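Local coordinates for protein sesquisabinene B synthase 2 (Santalum album, PDB 6A2A) that probably converts farnesyl diphosphate into the sesquiterpene sesquisabinene B, using magnesium or manganese as its metal cofactor, at residues S385-L388 with K389-K393; D411-L414 with V415-G418; F419-L422 with L423-Y427. All blocks are in the same frame, centred on the assembly; numbering follows the deposited sequence.

Interaction 1: S385-L388 with K389-K393; sequences SDQL and KSYTK
Different first torsions, at positions one turn apart on helix 377-400, bring Gln-387 and Tyr-391 alongside each other. Gln-387 holds CG anti to its own nitrogen (chi1 -173°) and runs out extended, while Tyr-391 keeps CG anti to its carbonyl carbon (chi1 -76°). Amide and ring planes stand 78° apart, and Gln-387 NE2 donates a weak, bent bond to Tyr-391 OH at 3.0 Å. The other end of that amide does more: OE1 accepts from Asn-421 on helix 419-430. Gln-387 O sits over one face of the tyrosine ring. Obliquely to the ring, Leu-388 CD2 packs 3.8 Å from Tyr-391 CD2, and Tyr-319 meets the ring edge-to-face.

Two backbone carbonyls are doubly held. Gln-387 O takes the in-plane N-H of Tyr-391 at 3.0 Å and the hydroxyl of Ser-390, whose OG is 2.7 Å away. Leu-388 O is reached from opposite faces of its plane, by Thr-392 N at 2.9 Å and by Thr-392 OG1 at 2.8 Å. Both hydroxyls thus turn back onto the helix that carries them.

On another side, the extended chain of Lys-389 runs back past the carbonyl of Ser-385. A water accepts from Lys-389 NZ at 2.9 Å and donates to Ser-385 OG and Asp-386 OD1, so it bridges lysine and aspartate, whose charged atoms are not in contact. Ser-385 OG is bonded to Asn-336 as well, and Asp-386 OD2 to Asn-443.

Tyr-391 packs beside Asp-316 and close to Glu-394, about one turn later on the same helix, both magnesium-binding residues. The amide, Leu-388 and Tyr-319 probably restrain the rotation of its ring beside these side chains, which bind magnesium when it is present.

Interaction 2: D411-L414 with V415-G418; sequences DNAL and VSIG
Val-415 and Ser-416 both donate their N-H to Asn-412 O, in the first of the backbone bonds that close this last turn of helix 406-416. Ser-416 N reaches Asn-412 O in the carbonyl plane at 3.0 Å, whereas Val-415 N comes to the same oxygen, also at 3.0 Å, from well above that plane, the 3-10-like bond of a tightening helix. Ile-417 N follows with a bond to Ala-413 O of 3.1 Å. Gly-418 N then turns back to Val-415 O, only three residues away, and the helix comes to an end.

Gly-418 departs from helical angles with phi near +100°, where a side chain would collide with the carbonyl oxygen of Ile-417. It is also the N-cap of helix 419-430, so a single glycine joins two short helices, consistent with the kinked helix G (G1/G2) of class I terpene synthases, whose break probably faces the active site. Leu-414 O, buried at the break, has no hydrogen-bonding partner; Pro-420, which lacks an N-H, packs its CD against it, and the methyl CG2 of Ile-417 lies 3.3 Å from the same Leu-414 O.

Apolar contact is slight. Leu-414 CG stands between its own nitrogen and carbonyl carbon (chi1 71°), which, with chi2 at 84°, brings CD1 to 3.8 Å from Val-415 CG2.

The polar side chains bond to neighbouring helices. Ser-416 packs OG against Ala-413 CA, 3.3 Å away, while the hydroxyl bonds to Glu-394, a magnesium ligand on helix 377-400; Arg-457 adds a weak bond to the hydroxyl and a firmer one to Ala-413 O. Asn-412 ND2 donates to Ser-390 O on helix 377-400, and Asp-411 OD1 forms a salt bridge with Arg-450.

Interaction 3: F419-L422 with L423-Y427; sequences FPNL and LVTSY
Thr-425 meets the carbonyl of Asn-421 twice. Its N-H bonds Asn-421 O at 2.9 Å, and OG1, anti to its own carbonyl carbon (chi1 -59°), donates to the same oxygen at 2.8 Å from the opposite face of the carbonyl plane. With its proton spent there, OG1 accepts from a water that also donates to Asn-421 OD1, each leg 2.8 Å; the two side chains run side by side and the water joins their ends. Asn-421 ND2 is taken by Gln-387 on helix 377-400. A valine in place of Thr-425 would probably leave Asn-421 O with the backbone donor alone and the water without its second partner.

The first-turn carbonyls are served by backbone: Phe-419 O by Leu-423 N at 2.7 Å, Pro-420 O by Val-424 N at 2.9 Å, Leu-422 O by Ser-426 N. Leu-423 O receives both Tyr-427 N and Ser-426 OG, the latter at 2.7 Å. Apolar Phe-419 and Leu-423 face helices 447-462 and 521-535.

Buried helices commonly satisfy a serine or threonine hydroxyl on a carbonyl three or four residues earlier; here, with proline in the first turn, this begins the helix after the glycine break of the class I terpene synthase bundle.

All three contacts are single-helix turns inside the metal-binding domain. Interaction 3 is the most thoroughly buried. Interaction 1 has a buried face against neighbouring helices and an exposed one carrying lysines, while interaction 2, partly buried, ends in a bend. Interactions 2 and 3 are consecutive, meeting where Pro-420 packs on Leu-414 and Val-415. Helix 377-400 flanks both: Ser-390 and Tyr-391 touch Ser-416, and a glutamine–asparagine bond ties it to 419-422. Hydroxyls returning to carbonyls recur in interactions 1 and 3, whereas the serine of interaction 2 turns to a metal ligand instead. Interactions 1 and 2 adjoin magnesium-binding side chains; interaction 3 lies further off.

Interaction 1: S385-L388 with K389-K393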
loop_
_atom_site.group_PDB
_atom_site.type_symbol
_atom_site.label_atom_id
_atom_site.label_comp_id
_atom_site.label_asym_id
_atom_site.label_seq_id
_atom_site.Cartn_x
_atom_site.Cartn_y
_atom_site.Cartn_z
ATOM N N SER A 385 -8.760 -20.455 -8.222
ATOM C CA SER A 385 -8.773 -21.894 -8.347
ATOM C C SER A 385 -9.326 -22.294 -9.725
ATOM O O SER A 385 -8.693 -23.044 -10.429
ATOM C CB SER A 385 -9.574 -22.517 -7.232
ATOM O OG SER A 385 -9.842 -23.871 -7.516
ATOM N N ASP A 386 -10.433 -21.695 -10.155
ATOM C CA ASP A 386 -11.009 -22.005 -11.485
ATOM C C ASP A 386 -9.977 -21.687 -12.587
ATOM O O ASP A 386 -9.784 -22.456 -13.549
ATOM C CB ASP A 386 -12.297 -21.232 -11.707
ATOM C CG ASP A 386 -13.475 -21.686 -10.897
ATOM O OD1 ASP A 386 -13.464 -22.811 -10.306
ATOM O OD2 ASP A 386 -14.513 -20.940 -10.908
ATOM N N GLN A 387 -9.324 -20.529 -12.487
ATOM C CA GLN A 387 -8.358 -20.104 -13.519
ATOM C C GLN A 387 -7.153 -21.041 -13.581
ATOM O O GLN A 387 -6.722 -21.490 -14.678
ATOM C CB GLN A 387 -7.896 -18.679 -13.254
ATOM C CG GLN A 387 -7.047 -18.178 -14.394
ATOM C CD GLN A 387 -6.918 -16.690 -14.433
ATOM O OE1 GLN A 387 -7.520 -15.988 -13.644
ATOM N NE2 GLN A 387 -6.199 -16.222 -15.442
ATOM N N LEU A 388 -6.616 -21.463 -12.445
ATOM C CA LEU A 388 -5.445 -22.326 -12.540
ATOM C C LEU A 388 -5.822 -23.752 -12.995
ATOM O O LEU A 388 -5.000 -24.447 -13.611
ATOM C CB LEU A 388 -4.752 -22.361 -11.169
ATOM C CG LEU A 388 -4.221 -21.028 -10.651
ATOM C CD1 LEU A 388 -3.432 -21.295 -9.394
ATOM C CD2 LEU A 388 -3.394 -20.280 -11.680
ATOM N N LYS A 389 -7.022 -24.168 -12.702
ATOM C CA LYS A 389 -7.497 -25.427 -13.248
ATOM C C LYS A 389 -7.574 -25.336 -14.773
ATOM O O LYS A 389 -7.233 -26.286 -15.444
ATOM C CB LYS A 389 -8.859 -25.777 -12.678
ATOM C CG LYS A 389 -8.799 -26.254 -11.230
ATOM C CD LYS A 389 -10.172 -26.547 -10.694
ATOM C CE LYS A 389 -10.228 -27.259 -9.355
ATOM N NZ LYS A 389 -11.623 -27.237 -8.849
ATOM N N SER A 390 -7.918 -24.164 -15.310
ATOM C CA SER A 390 -7.995 -24.035 -16.745
ATOM C C SER A 390 -6.582 -24.023 -17.360
ATOM O O SER A 390 -6.359 -24.521 -18.477
ATOM C CB SER A 390 -8.858 -22.851 -17.125
ATOM O OG SER A 390 -8.078 -21.636 -17.052
ATOM N N TYR A 391 -5.593 -23.456 -16.662
ATOM C CA TYR A 391 -4.209 -23.480 -17.136
ATOM C C TYR A 391 -3.710 -24.928 -17.163
ATOM O O TYR A 391 -3.013 -25.339 -18.079
ATOM C CB TYR A 391 -3.300 -22.719 -16.186
ATOM C CG TYR A 391 -3.365 -21.217 -16.264
ATOM C CD1 TYR A 391 -4.191 -20.538 -17.149
ATOM C CD2 TYR A 391 -2.641 -20.462 -15.375
ATOM C CE1 TYR A 391 -4.204 -19.157 -17.210
ATOM C CE2 TYR A 391 -2.651 -19.080 -15.419
ATOM C CZ TYR A 391 -3.452 -18.416 -16.318
ATOM O OH TYR A 391 -3.476 -17.052 -16.325
ATOM N N THR A 392 -4.079 -25.631 -16.121
ATOM C CA THR A 392 -3.655 -27.035 -16.017
ATOM C C THR A 392 -4.209 -27.894 -17.179
ATOM O O THR A 392 -3.471 -28.696 -17.771
ATOM C CB THR A 392 -3.999 -27.586 -14.638
ATOM O OG1 THR A 392 -3.329 -26.746 -13.680
ATOM C CG2 THR A 392 -3.522 -29.024 -14.520
ATOM N N LYS A 393 -5.475 -27.703 -17.521
ATOM C CA LYS A 393 -6.097 -28.407 -18.652
ATOM C C LYS A 393 -5.357 -28.112 -19.949
ATOM O O LYS A 393 -5.072 -29.034 -20.720
ATOM C CB LYS A 393 -7.586 -28.068 -18.668
ATOM C CG LYS A 393 -8.403 -28.774 -19.741
ATOM C CD LYS A 393 -9.898 -28.589 -19.545
ATOM C CE LYS A 393 -10.626 -29.873 -19.243
ATOM N NZ LYS A 393 -11.978 -29.608 -18.694
HETATM O O HOH W 1 -12.226 -24.400 -8.784
#

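Interaction 2: D411-L414 with V415-G418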
loop_
_atom_site.group_PDB
_atom_site.type_symbol
_atom_site.label_atom_id
_atom_site.label_comp_id
_atom_site.label_asym_id
_atom_site.label_seq_id
_atom_site.Cartn_x
_atom_site.Cartn_y
_atom_site.Cartn_z
ATOM N N ASP A 411 -14.449 -23.562 -24.371
ATOM C CA ASP A 411 -15.089 -23.696 -23.053
ATOM C C ASP A 411 -14.071 -23.566 -21.925
ATOM O O ASP A 411 -14.417 -23.069 -20.871
ATOM C CB ASP A 411 -15.857 -24.997 -22.975
ATOM C CG ASP A 411 -17.335 -24.831 -23.499
ATOM O OD1 ASP A 411 -17.986 -23.727 -23.333
ATOM O OD2 ASP A 411 -17.815 -25.822 -24.115
ATOM N N ASN A 412 -12.844 -24.013 -22.138
ATOM C CA ASN A 412 -11.776 -23.837 -21.171
ATOM C C ASN A 412 -11.070 -22.483 -21.350
ATOM O O ASN A 412 -10.701 -21.862 -20.345
ATOM C CB ASN A 412 -10.774 -24.968 -21.271
ATOM C CG ASN A 412 -9.729 -24.930 -20.195
ATOM O OD1 ASN A 412 -10.061 -25.183 -19.036
ATOM N ND2 ASN A 412 -8.499 -24.680 -20.583
ATOM N N ALA A 413 -10.856 -22.023 -22.588
ATOM C CA ALA A 413 -10.024 -20.856 -22.839
ATOM C C ALA A 413 -10.723 -19.528 -22.496
ATOM O O ALA A 413 -10.072 -18.486 -22.292
ATOM C CB ALA A 413 -9.548 -20.915 -24.284
ATOM N N LEU A 414 -12.041 -19.532 -22.405
ATOM C CA LEU A 414 -12.773 -18.381 -21.927
ATOM C C LEU A 414 -12.530 -18.227 -20.421
ATOM O O LEU A 414 -12.675 -17.128 -19.935
ATOM C CB LEU A 414 -14.265 -18.467 -22.255
ATOM C CG LEU A 414 -15.063 -19.512 -21.474
ATOM C CD1 LEU A 414 -15.500 -18.969 -20.152
ATOM C CD2 LEU A 414 -16.247 -20.008 -22.267
ATOM N N VAL A 415 -12.072 -19.289 -19.751
ATOM C CA VAL A 415 -11.669 -19.188 -18.341
ATOM C C VAL A 415 -10.188 -18.806 -18.293
ATOM O O VAL A 415 -9.813 -17.890 -17.551
ATOM C CB VAL A 415 -11.909 -20.489 -17.556
ATOM C CG1 VAL A 415 -11.452 -20.333 -16.108
ATOM C CG2 VAL A 415 -13.344 -20.916 -17.626
ATOM N N SER A 416 -9.337 -19.441 -19.109
ATOM C CA SER A 416 -7.913 -19.196 -19.013
ATOM C C SER A 416 -7.507 -17.769 -19.404
ATOM O O SER A 416 -6.463 -17.299 -18.968
ATOM C CB SER A 416 -7.138 -20.202 -19.821
ATOM O OG SER A 416 -7.350 -19.961 -21.215
ATOM N N ILE A 417 -8.299 -17.080 -20.237
ATOM C CA ILE A 417 -7.994 -15.682 -20.567
ATOM C C ILE A 417 -8.072 -14.800 -19.316
ATOM O O ILE A 417 -7.496 -13.710 -19.351
ATOM C CB ILE A 417 -8.966 -15.220 -21.672
ATOM C CG1 ILE A 417 -8.518 -13.915 -22.335
ATOM C CG2 ILE A 417 -10.409 -15.163 -21.242
ATOM C CD1 ILE A 417 -7.253 -14.086 -23.145
ATOM N N GLY A 418 -8.823 -15.205 -18.278
ATOM C CA GLY A 418 -8.788 -14.496 -16.964
ATOM C C GLY A 418 -9.971 -13.540 -16.761
ATOM O O GLY A 418 -10.093 -12.911 -15.734
#

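Interaction 3: F419-L422 with L423-Y427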
loop_
_atom_site.group_PDB
_atom_site.type_symbol
_atom_site.label_atom_id
_atom_site.label_comp_id
_atom_site.label_asym_id
_atom_site.label_seq_id
_atom_site.Cartn_x
_atom_site.Cartn_y
_atom_site.Cartn_z
ATOM N N PHE A 419 -10.890 -13.433 -17.715
ATOM C CA PHE A 419 -11.978 -12.476 -17.605
ATOM C C PHE A 419 -13.091 -12.948 -16.685
ATOM O O PHE A 419 -13.659 -12.132 -16.021
ATOM C CB PHE A 419 -12.451 -11.955 -18.963
ATOM C CG PHE A 419 -11.467 -10.933 -19.461
ATOM C CD1 PHE A 419 -11.451 -9.646 -18.945
ATOM C CD2 PHE A 419 -10.463 -11.302 -20.317
ATOM C CE1 PHE A 419 -10.495 -8.721 -19.336
ATOM C CE2 PHE A 419 -9.522 -10.378 -20.731
ATOM C CZ PHE A 419 -9.516 -9.088 -20.224
ATOM N N PRO A 420 -13.366 -14.252 -16.575
ATOM C CA PRO A 420 -14.218 -14.636 -15.414
ATOM C C PRO A 420 -13.695 -14.140 -14.064
ATOM O O PRO A 420 -14.468 -13.550 -13.301
ATOM C CB PRO A 420 -14.306 -16.151 -15.496
ATOM C CG PRO A 420 -14.170 -16.356 -16.971
ATOM C CD PRO A 420 -13.102 -15.396 -17.419
ATOM N N ASN A 421 -12.404 -14.287 -13.849
ATOM C CA ASN A 421 -11.735 -13.780 -12.639
ATOM C C ASN A 421 -11.904 -12.260 -12.513
ATOM O O ASN A 421 -12.482 -11.744 -11.535
ATOM C CB ASN A 421 -10.261 -14.175 -12.684
ATOM C CG ASN A 421 -9.487 -13.820 -11.434
ATOM O OD1 ASN A 421 -9.915 -12.970 -10.642
ATOM N ND2 ASN A 421 -8.349 -14.500 -11.279
ATOM N N LEU A 422 -11.511 -11.526 -13.566
ATOM C CA LEU A 422 -11.560 -10.071 -13.509
ATOM C C LEU A 422 -13.002 -9.582 -13.396
ATOM O O LEU A 422 -13.252 -8.649 -12.643
ATOM C CB LEU A 422 -10.875 -9.498 -14.752
ATOM C CG LEU A 422 -9.355 -9.622 -14.729
ATOM C CD1 LEU A 422 -8.764 -9.385 -16.098
ATOM C CD2 LEU A 422 -8.764 -8.684 -13.711
ATOM N N LEU A 423 -13.930 -10.183 -14.136
ATOM C CA LEU A 423 -15.334 -9.699 -14.122
ATOM C C LEU A 423 -16.071 -10.037 -12.821
ATOM O O LEU A 423 -16.762 -9.188 -12.242
ATOM C CB LEU A 423 -16.102 -10.216 -15.345
ATOM C CG LEU A 423 -15.772 -9.507 -16.662
ATOM C CD1 LEU A 423 -16.439 -10.262 -17.778
ATOM C CD2 LEU A 423 -16.188 -8.063 -16.689
ATOM N N VAL A 424 -15.964 -11.277 -12.352
ATOM C CA VAL A 424 -16.574 -11.637 -11.093
ATOM C C VAL A 424 -15.999 -10.782 -9.976
ATOM O O VAL A 424 -16.762 -10.291 -9.112
ATOM C CB VAL A 424 -16.409 -13.125 -10.801
ATOM C CG1 VAL A 424 -16.799 -13.467 -9.379
ATOM C CG2 VAL A 424 -17.138 -13.967 -11.835
ATOM N N THR A 425 -14.689 -10.532 -9.998
ATOM C CA THR A 425 -14.102 -9.646 -9.002
ATOM C C THR A 425 -14.726 -8.248 -9.099
ATOM O O THR A 425 -15.087 -7.668 -8.096
ATOM C CB THR A 425 -12.579 -9.600 -9.109
ATOM O OG1 THR A 425 -12.080 -10.938 -8.926
ATOM C CG2 THR A 425 -11.971 -8.678 -8.073
ATOM N N SER A 426 -14.853 -7.709 -10.308
ATOM C CA SER A 426 -15.437 -6.393 -10.499
ATOM C C SER A 426 -16.870 -6.323 -9.936
ATOM O O SER A 426 -17.262 -5.272 -9.419
ATOM C CB SER A 426 -15.360 -5.979 -11.929
ATOM O OG SER A 426 -16.371 -6.537 -12.775
ATOM N N TYR A 427 -17.627 -7.399 -10.117
ATOM C CA TYR A 427 -19.008 -7.485 -9.641
ATOM C C TYR A 427 -19.037 -7.499 -8.099
ATOM O O TYR A 427 -19.808 -6.737 -7.454
ATOM C CB TYR A 427 -19.680 -8.718 -10.226
ATOM C CG TYR A 427 -21.099 -8.920 -9.755
ATOM C CD1 TYR A 427 -22.160 -8.392 -10.470
ATOM C CD2 TYR A 427 -21.392 -9.750 -8.686
ATOM C CE1 TYR A 427 -23.478 -8.627 -10.096
ATOM C CE2 TYR A 427 -22.711 -10.005 -8.300
ATOM C CZ TYR A 427 -23.753 -9.427 -8.994
ATOM O OH TYR A 427 -25.036 -9.712 -8.597
HETATM O O HOH W 2 -9.706 -12.067 -8.041
#